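Side-chain contacts in alcohol dehydrogenase (Thermus sp., PDB 4CPD), which probably catalyses the NAD(+)-dependent, zinc-assisted interconversion of alcohols and their aldehydes or ketones: residues A35-C38 and G39-H43; A147-A150 and G151-S155. All coordinates share one frame; numbering follows the deposited sequence.

Contact 1 of 2, residues A35-C38 and G39-H43. With ZN (zinc ion), chain E; NAD (nicotinamide-adenine-dinucleotide), chain G.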
# COMPACT_ATOMS: atom_id res chain seq x y z
N ALA A 35 6.50 33.46 3.10
CA ALA A 35 7.05 32.27 3.73
C ALA A 35 6.05 31.77 4.73
O ALA A 35 5.50 32.52 5.48
CB ALA A 35 8.38 32.58 4.40
N GLY A 36 5.81 30.47 4.71
CA GLY A 36 4.79 29.91 5.57
C GLY A 36 5.39 29.37 6.85
O GLY A 36 6.61 29.11 6.94
N ILE A 37 4.49 29.21 7.83
CA ILE A 37 4.71 28.38 9.00
C ILE A 37 3.84 27.13 8.89
O ILE A 37 2.62 27.23 8.80
CB ILE A 37 4.34 29.10 10.28
CG1 ILE A 37 5.19 30.36 10.41
CG2 ILE A 37 4.55 28.18 11.47
CD1 ILE A 37 4.66 31.34 11.44
N CYS A 38 4.51 25.97 8.93
CA CYS A 38 3.89 24.66 8.67
C CYS A 38 3.73 23.90 9.99
O CYS A 38 4.43 24.16 10.98
CB CYS A 38 4.78 23.87 7.68
SG CYS A 38 4.25 22.21 7.29
N GLY A 39 2.79 22.97 10.02
CA GLY A 39 2.67 22.06 11.16
C GLY A 39 3.99 21.37 11.49
O GLY A 39 4.29 21.17 12.66
N SER A 40 4.76 21.01 10.45
CA SER A 40 6.08 20.40 10.63
C SER A 40 7.01 21.31 11.44
O SER A 40 7.89 20.82 12.15
CB SER A 40 6.74 20.09 9.28
OG SER A 40 5.93 19.22 8.50
N ASP A 41 6.83 22.62 11.31
CA ASP A 41 7.67 23.57 11.99
C ASP A 41 7.38 23.51 13.48
O ASP A 41 8.24 23.86 14.30
CB ASP A 41 7.45 24.99 11.47
CG ASP A 41 7.94 25.20 10.06
OD1 ASP A 41 8.96 24.58 9.63
OD2 ASP A 41 7.32 26.05 9.38
N LEU A 42 6.19 23.08 13.85
CA LEU A 42 5.90 22.91 15.28
C LEU A 42 6.70 21.78 15.93
O LEU A 42 6.98 21.88 17.11
CB LEU A 42 4.42 22.69 15.52
CG LEU A 42 3.56 23.90 15.16
CD1 LEU A 42 2.08 23.56 15.34
CD2 LEU A 42 3.96 25.11 16.02
N HIS A 43 7.06 20.74 15.18
CA HIS A 43 7.93 19.68 15.71
C HIS A 43 9.34 20.23 16.01
O HIS A 43 9.96 19.87 17.03
CB HIS A 43 7.97 18.47 14.78
CG HIS A 43 6.62 17.93 14.44
ND1 HIS A 43 6.21 17.69 13.15
CD2 HIS A 43 5.56 17.63 15.23
CE1 HIS A 43 4.97 17.24 13.16
NE2 HIS A 43 4.55 17.20 14.41
ZN ZN E . 5.71 21.65 5.68
PA NAD G . -1.65 20.87 12.41
O1A NAD G . -1.80 22.38 12.22
O2A NAD G . -1.04 20.35 13.71
O5B NAD G . -3.02 20.06 12.15
C5B NAD G . -3.33 18.88 12.90
C4B NAD G . -4.84 18.75 13.05
O4B NAD G . -5.17 17.43 13.52
C3B NAD G . -5.39 19.75 14.08
O3B NAD G . -6.60 20.40 13.64
C2B NAD G . -5.68 18.91 15.28
O2B NAD G . -6.75 19.45 16.06
C1B NAD G . -6.05 17.59 14.63
N9A NAD G . -5.88 16.50 15.59
C8A NAD G . -4.83 16.35 16.43
N7A NAD G . -5.02 15.24 17.18
C5A NAD G . -6.18 14.66 16.80
C6A NAD G . -6.95 13.46 17.18
N6A NAD G . -6.47 12.66 18.14
N1A NAD G . -8.14 13.20 16.56
C2A NAD G . -8.61 14.01 15.60
N3A NAD G . -7.96 15.13 15.20
C4A NAD G . -6.76 15.50 15.75
O3 NAD G . -0.71 20.27 11.23
PN NAD G . -0.86 20.44 9.62
O1N NAD G . -0.11 21.71 9.30
O2N NAD G . -2.29 20.15 9.15
O5D NAD G . -0.02 19.15 9.12
C5D NAD G . -0.69 17.88 9.15
C4D NAD G . 0.20 16.68 9.47
O4D NAD G . 0.82 16.25 8.25
C3D NAD G . 1.32 16.96 10.47
O3D NAD G . 1.56 15.77 11.24
C2D NAD G . 2.50 17.34 9.57
O2D NAD G . 3.82 17.20 10.17
C1D NAD G . 2.25 16.39 8.40
N1N NAD G . 2.89 16.80 7.14
C2N NAD G . 3.44 15.79 6.45
C3N NAD G . 4.09 16.00 5.24
C7N NAD G . 4.64 14.77 4.57
O7N NAD G . 5.60 14.84 3.81
N7N NAD G . 4.02 13.60 4.82
C4N NAD G . 4.16 17.30 4.72
C5N NAD G . 3.58 18.35 5.45
C6N NAD G . 2.95 18.07 6.67
O HOH W 1 6.35 19.26 5.63

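Contact 2 of 2, residues A147-A150 and G151-S155. With ZN (zinc ion), chain E.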
# COMPACT_ATOMS: atom_id res chain seq x y z
N ALA A 147 0.06 30.22 -5.06
CA ALA A 147 1.13 29.33 -5.52
C ALA A 147 1.89 28.68 -4.40
O ALA A 147 2.33 27.52 -4.53
CB ALA A 147 2.11 30.06 -6.43
N ILE A 148 2.08 29.39 -3.30
CA ILE A 148 2.99 28.88 -2.27
C ILE A 148 2.62 27.47 -1.79
O ILE A 148 3.48 26.66 -1.51
CB ILE A 148 3.14 29.86 -1.09
CG1 ILE A 148 4.14 29.31 -0.07
CG2 ILE A 148 1.81 30.13 -0.41
CD1 ILE A 148 4.61 30.36 0.91
N PHE A 149 1.34 27.17 -1.78
CA PHE A 149 0.84 25.88 -1.29
C PHE A 149 1.27 24.67 -2.12
O PHE A 149 1.43 23.56 -1.60
CB PHE A 149 -0.65 25.94 -1.18
CG PHE A 149 -1.11 26.92 -0.16
CD1 PHE A 149 -1.26 28.26 -0.46
CD2 PHE A 149 -1.29 26.53 1.13
CE1 PHE A 149 -1.65 29.17 0.51
CE2 PHE A 149 -1.70 27.43 2.11
CZ PHE A 149 -1.88 28.75 1.79
N ALA A 150 1.55 24.91 -3.40
CA ALA A 150 2.04 23.86 -4.28
C ALA A 150 3.35 23.24 -3.81
O ALA A 150 3.63 22.06 -4.11
CB ALA A 150 2.21 24.41 -5.68
N GLY A 151 4.15 24.03 -3.09
CA GLY A 151 5.45 23.57 -2.66
C GLY A 151 5.43 22.60 -1.50
O GLY A 151 6.43 21.87 -1.30
N ASP A 152 4.31 22.58 -0.74
CA ASP A 152 4.27 21.73 0.46
C ASP A 152 2.89 21.16 0.73
O ASP A 152 2.59 20.08 0.23
CB ASP A 152 4.87 22.50 1.66
CG ASP A 152 4.86 21.73 2.92
OD1 ASP A 152 4.32 20.61 2.97
OD2 ASP A 152 5.37 22.29 3.91
N ILE A 153 2.05 21.84 1.48
CA ILE A 153 0.87 21.17 2.03
C ILE A 153 -0.23 20.73 1.01
O ILE A 153 -0.92 19.74 1.23
CB ILE A 153 0.22 21.96 3.16
CG1 ILE A 153 -0.21 23.34 2.67
CG2 ILE A 153 1.18 22.12 4.33
CD1 ILE A 153 -1.23 23.94 3.62
N LEU A 154 -0.37 21.45 -0.11
CA LEU A 154 -1.33 21.05 -1.13
C LEU A 154 -0.83 19.83 -1.90
O LEU A 154 -1.56 18.88 -2.12
CB LEU A 154 -1.62 22.21 -2.09
CG LEU A 154 -2.60 21.91 -3.22
CD1 LEU A 154 -3.89 21.29 -2.68
CD2 LEU A 154 -2.91 23.16 -4.00
N SER A 155 0.43 19.85 -2.31
CA SER A 155 0.99 18.71 -3.04
C SER A 155 1.08 17.46 -2.15
O SER A 155 1.03 16.35 -2.63
CB SER A 155 2.35 19.08 -3.60
OG SER A 155 2.22 20.09 -4.59
ZN ZN E . 5.71 21.65 5.68
O HOH W 1 6.35 19.26 5.63

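Contact 1 of 2, residues A35-C38 and G39-H43
The carboxylate of Asp41 takes the backbone amide of Cys38 from above its plane, 41° out of it: Cys38 N donates almost straight to Asp41 OD2 over 2.8 Å. The His43 ring has the carbonyl oxygen of Gly39 over one face, displaced toward the rim, and ribose O2D of NAD in plane at its edge, with His43 CE1 3.2 Å from that hydroxyl. Asp41 turns back to the end of the strand because its CG lies anti to the carbonyl carbon (chi1 -69°), and this brings OD2 to Cys38 N, with the CA of Ile37 next to it. The return bond, Asp41 N to Cys38 O at 2.9 Å, is bent. Cys38, the N-cap of helix 39-45, also accepts from Ser40 N through SG (3.4 Å), and with Asp41 it forms a capping box. With SG anti to the backbone N (chi1 177°), the same sulfur is directed to the zinc ion, 2.2 Å from SG. His59 and Asp152 complete the protein ligands of this site, and the side chain of Asp41 also touches His59, a second-shell position. With an alanine here in place of Asp41, the amide of Cys38 would probably be left without its carboxylate mate and the box without one of its bonds. On the coenzyme side Gly39 N makes a weak bond to phosphate oxygen O1N, where a beta carbon on the glycine would probably run into that oxygen. Ser40 OG is 2.9 Å from water 1, itself bound to the zinc, and has a weak bond to NAD O2D. The succession of zinc-bound water, Ser40, ribose hydroxyl and nearby His43 is consistent with the proton relay of zinc-dependent alcohol dehydrogenases.

Contact 2 of 2, residues A147-A150 and G151-S155
Phe149 O accepts two backbone amides from opposite faces of its carbonyl plane, Asp152 N at 3.2 Å and Leu154 N at 3.1 Å, and so serves both the turn and the start of the new helix, while Gly151 N closes the preceding turn on Ile148 O, also at 3.1 Å, and the helical backbone angles of residues 148-150 are given up at Asp152 (phi -146°, psi -90°), immediately before helix 153-163. The side chains of Phe149 and Ile153 run alongside one another and point the same way. Ile153 CD1 comes to the edge of the phenyl ring, in its plane, 3.6 Å from Phe149 CD2. It gets there because CG1 of Ile153 stands between the backbone N and the carbonyl carbon (chi1 60°). Beside this pair, Leu154 CB packs on Phe149 CB at 4.0 Å, and the leucine continues to helices 179-190 and 295-307. Ser155 OG donates to Ala150 O, tying a side chain of the helix to the turn, although the length of this bond is doubtful at the resolution. Asp152, the N-cap residue, makes no capping bond with its side chain; the carboxylate is taken up by the zinc ion, bound through OD2 at 1.9 Å, whereas OD1 stays at 3.2 Å from the metal, a monodentate arrangement. The segment thus presents one ligand from a helix start, while Phe149, Ile153 and Leu154 pack against neighbouring parts of the fold. This corresponds to the catalytic zinc site of medium-chain alcohol dehydrogenases, in which aspartate occupies a ligand position that is cysteine in horse liver alcohol dehydrogenase.

In the fold
Contacts 1 and 2 are both buried and local, each at the start of a helix, and they meet at one zinc ion and its water. Cys38 comes from just after strand 28-37 and Asp152 from a kink before helix 153-163, with SG of Cys38 3.6 Å from OD2 of Asp152. CD1 of Ile148 also packs against Ala35 and Gly36. Their chemistry differs in degree: residues 35-43 mix side-chain capping with polar contacts to the coenzyme, whereas residues 147-155 are held mainly by backbone bonds and apolar packing. Both N-cap side chains bind the metal, but Cys38 SG caps its helix as well, and the Asp152 carboxylate does not.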